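Local atomic coordinates of aldose-aldose oxidoreductase (Caulobacter crescentus, PDB entry 5A04), a protein that probably oxidises one aldose while reducing another, using an NADP(H) cofactor bound in a Rossmann-fold domain. Residues 83-86 against 87-91. Numbering follows the deposited sequence.
Sequences NSLH and RPFTE. With NDP (NADPH dihydro-nicotinamide-adenine-dinucleotide phosphate), chain G.
The loop after strand 76-79 winds into helix 86-95 in the NAD-binding Rossmann fold, and the first helical turn is joined by Leu85 with Phe89 and His86 with Thr90. Phe89 N donates to Leu85 O at 3.2 Å, nearly straight at 168°, while Pro88 CD lies against the same carbonyl. Leu85 CB meets the Phe89 ring at CD2 (3.9 Å). His86 O takes two donors from Thr90, N and OG1, which arrive from opposite faces of the carbonyl plane. Thr90 OG1 lies 2.8 Å from His86 O because it stands beside Thr90's own backbone N (chi1 -69°). A water donates to Asn83 O and accepts from Arg87 N, bridging the loop and the start of the helix. As part of the NADPH pocket, the end of the loop and the start of the helix present Asn83 OD1 and His86 NE2 to the cofactor hydroxyl O3D, each 2.9 Å away; NE2 bonds chiefly to Thr81 O and only weakly to O3D. Asn83 CA covers one face of the imidazole, and Leu85 CD1 lies close beside adenine N7A and C8A. From the start of the helix, the extended Arg87 side chain reaches along it, putting NE 2.8 Å from Glu91 OE2 in a salt bridge, while its NH1 pairs with Asp112.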
loop_
_atom_site.group_PDB
_atom_site.type_symbol
_atom_site.label_atom_id
_atom_site.label_comp_id
_atom_site.label_asym_id
_atom_site.label_seq_id
_atom_site.Cartn_x
_atom_site.Cartn_y
_atom_site.Cartn_z
ATOM N N ASN A 83 -7.905 -6.891 25.454
ATOM C CA ASN A 83 -6.646 -7.563 25.175
ATOM C C ASN A 83 -5.832 -7.860 26.423
ATOM O O ASN A 83 -5.268 -8.934 26.550
ATOM C CB ASN A 83 -5.811 -6.723 24.207
ATOM C CG ASN A 83 -6.550 -6.437 22.917
ATOM O OD1 ASN A 83 -7.454 -7.182 22.539
ATOM N ND2 ASN A 83 -6.164 -5.362 22.229
ATOM N N SER A 84 -5.779 -6.910 27.348
ATOM C CA SER A 84 -4.974 -7.113 28.557
ATOM C C SER A 84 -5.500 -8.224 29.475
ATOM O O SER A 84 -4.785 -8.672 30.373
ATOM C CB SER A 84 -4.874 -5.802 29.347
ATOM O OG SER A 84 -4.217 -4.812 28.566
ATOM N N LEU A 85 -6.741 -8.657 29.269
ATOM C CA LEU A 85 -7.320 -9.732 30.077
ATOM C C LEU A 85 -7.157 -11.123 29.447
ATOM O O LEU A 85 -7.489 -12.140 30.075
ATOM C CB LEU A 85 -8.803 -9.453 30.330
ATOM C CG LEU A 85 -9.101 -8.132 31.038
ATOM C CD1 LEU A 85 -10.563 -8.061 31.431
ATOM C CD2 LEU A 85 -8.236 -7.978 32.234
ATOM N N HIS A 86 -6.647 -11.180 28.213
ATOM C CA HIS A 86 -6.476 -12.469 27.544
ATOM C C HIS A 86 -5.582 -13.404 28.349
ATOM O O HIS A 86 -5.900 -14.580 28.529
ATOM C CB HIS A 86 -5.886 -12.289 26.143
ATOM C CG HIS A 86 -6.829 -11.644 25.179
ATOM N ND1 HIS A 86 -6.474 -11.348 23.877
ATOM C CD2 HIS A 86 -8.110 -11.232 25.323
ATOM C CE1 HIS A 86 -7.503 -10.790 23.262
ATOM N NE2 HIS A 86 -8.505 -10.702 24.116
ATOM N N ARG A 87 -4.465 -12.886 28.846
ATOM C CA ARG A 87 -3.537 -13.752 29.550
ATOM C C ARG A 87 -4.133 -14.338 30.845
ATOM O O ARG A 87 -4.115 -15.551 31.007
ATOM C CB ARG A 87 -2.218 -13.024 29.854
ATOM C CG ARG A 87 -1.336 -13.844 30.823
ATOM C CD ARG A 87 0.035 -13.229 31.082
ATOM N NE ARG A 87 0.726 -13.989 32.132
ATOM C CZ ARG A 87 1.956 -13.726 32.567
ATOM N NH1 ARG A 87 2.653 -12.731 32.035
ATOM N NH2 ARG A 87 2.493 -14.475 33.528
ATOM N N PRO A 88 -4.673 -13.500 31.755
ATOM C CA PRO A 88 -5.128 -14.142 32.995
ATOM C C PRO A 88 -6.310 -15.096 32.797
ATOM O O PRO A 88 -6.350 -16.130 33.448
ATOM C CB PRO A 88 -5.520 -12.959 33.895
ATOM C CG PRO A 88 -5.660 -11.780 32.975
ATOM C CD PRO A 88 -4.693 -12.032 31.862
ATOM N N PHE A 89 -7.236 -14.798 31.895
ATOM C CA PHE A 89 -8.341 -15.734 31.721
ATOM C C PHE A 89 -7.909 -17.004 30.993
ATOM O O PHE A 89 -8.437 -18.079 31.260
ATOM C CB PHE A 89 -9.511 -15.066 30.983
ATOM C CG PHE A 89 -10.328 -14.164 31.857
ATOM C CD1 PHE A 89 -11.054 -14.685 32.921
ATOM C CD2 PHE A 89 -10.373 -12.805 31.617
ATOM C CE1 PHE A 89 -11.823 -13.865 33.733
ATOM C CE2 PHE A 89 -11.137 -11.964 32.435
ATOM C CZ PHE A 89 -11.868 -12.501 33.488
ATOM N N THR A 90 -6.936 -16.897 30.089
ATOM C CA THR A 90 -6.393 -18.080 29.433
ATOM C C THR A 90 -5.713 -18.987 30.456
ATOM O O THR A 90 -5.932 -20.195 30.457
ATOM C CB THR A 90 -5.403 -17.690 28.317
ATOM O OG1 THR A 90 -6.150 -17.072 27.249
ATOM C CG2 THR A 90 -4.682 -18.901 27.779
ATOM N N GLU A 91 -4.906 -18.399 31.336
ATOM C CA GLU A 91 -4.218 -19.187 32.359
ATOM C C GLU A 91 -5.203 -19.872 33.307
ATOM O O GLU A 91 -5.042 -21.048 33.635
ATOM C CB GLU A 91 -3.254 -18.292 33.146
ATOM C CG GLU A 91 -2.083 -17.827 32.304
ATOM C CD GLU A 91 -1.259 -16.728 32.980
ATOM O OE1 GLU A 91 -1.790 -15.981 33.836
ATOM O OE2 GLU A 91 -0.086 -16.588 32.623
HETATM P PA NDP G . -16.569 -5.407 23.815
HETATM O O1A NDP G . -16.139 -4.220 24.604
HETATM O O2A NDP G . -17.730 -5.269 22.870
HETATM O O5B NDP G . -16.885 -6.675 24.814
HETATM C C5B NDP G . -15.823 -6.824 25.713
HETATM C C4B NDP G . -16.394 -7.662 26.866
HETATM O O4B NDP G . -15.347 -8.149 27.708
HETATM C C3B NDP G . -17.311 -6.781 27.747
HETATM O O3B NDP G . -18.612 -6.748 27.252
HETATM C C2B NDP G . -17.320 -7.594 29.047
HETATM O O2B NDP G . -18.127 -8.619 28.992
HETATM C C1B NDP G . -15.853 -8.204 29.027
HETATM N N9A NDP G . -14.945 -7.504 29.939
HETATM C C8A NDP G . -14.267 -8.049 31.025
HETATM N N7A NDP G . -13.524 -7.143 31.690
HETATM C C5A NDP G . -13.732 -5.947 30.999
HETATM C C6A NDP G . -13.234 -4.645 31.193
HETATM N N6A NDP G . -12.370 -4.381 32.232
HETATM N N1A NDP G . -13.588 -3.613 30.367
HETATM C C2A NDP G . -14.458 -3.957 29.345
HETATM N N3A NDP G . -15.003 -5.138 29.034
HETATM C C4A NDP G . -14.622 -6.144 29.897
HETATM O O3 NDP G . -15.175 -5.748 22.982
HETATM P PN NDP G . -15.332 -6.662 21.644
HETATM O O1N NDP G . -16.150 -7.872 21.852
HETATM O O2N NDP G . -15.322 -5.847 20.370
HETATM O O5D NDP G . -13.686 -7.276 21.568
HETATM C C5D NDP G . -13.381 -8.170 22.602
HETATM C C4D NDP G . -12.185 -9.035 22.116
HETATM O O4D NDP G . -12.550 -9.649 20.841
HETATM C C3D NDP G . -10.914 -8.156 21.815
HETATM O O3D NDP G . -9.723 -8.901 22.128
HETATM C C2D NDP G . -10.982 -7.938 20.310
HETATM O O2D NDP G . -9.697 -7.811 19.726
HETATM C C1D NDP G . -11.605 -9.304 19.854
HETATM N N1N NDP G . -12.359 -9.128 18.610
HETATM C C2N NDP G . -12.106 -9.950 17.524
HETATM C C3N NDP G . -12.836 -9.789 16.382
HETATM C C7N NDP G . -12.569 -10.652 15.231
HETATM O O7N NDP G . -13.083 -10.443 14.117
HETATM N N7N NDP G . -11.722 -11.745 15.388
HETATM C C4N NDP G . -13.903 -8.758 16.251
HETATM C C5N NDP G . -14.065 -7.911 17.442
HETATM C C6N NDP G . -13.337 -8.110 18.539
HETATM P P2B NDP G . -19.056 -8.990 30.396
HETATM O O1X NDP G . -17.961 -9.073 31.435
HETATM O O2X NDP G . -19.928 -7.773 30.437
HETATM O O3X NDP G . -19.723 -10.306 30.004
HETATM O O HOH W 1 -3.369 -10.467 27.836
#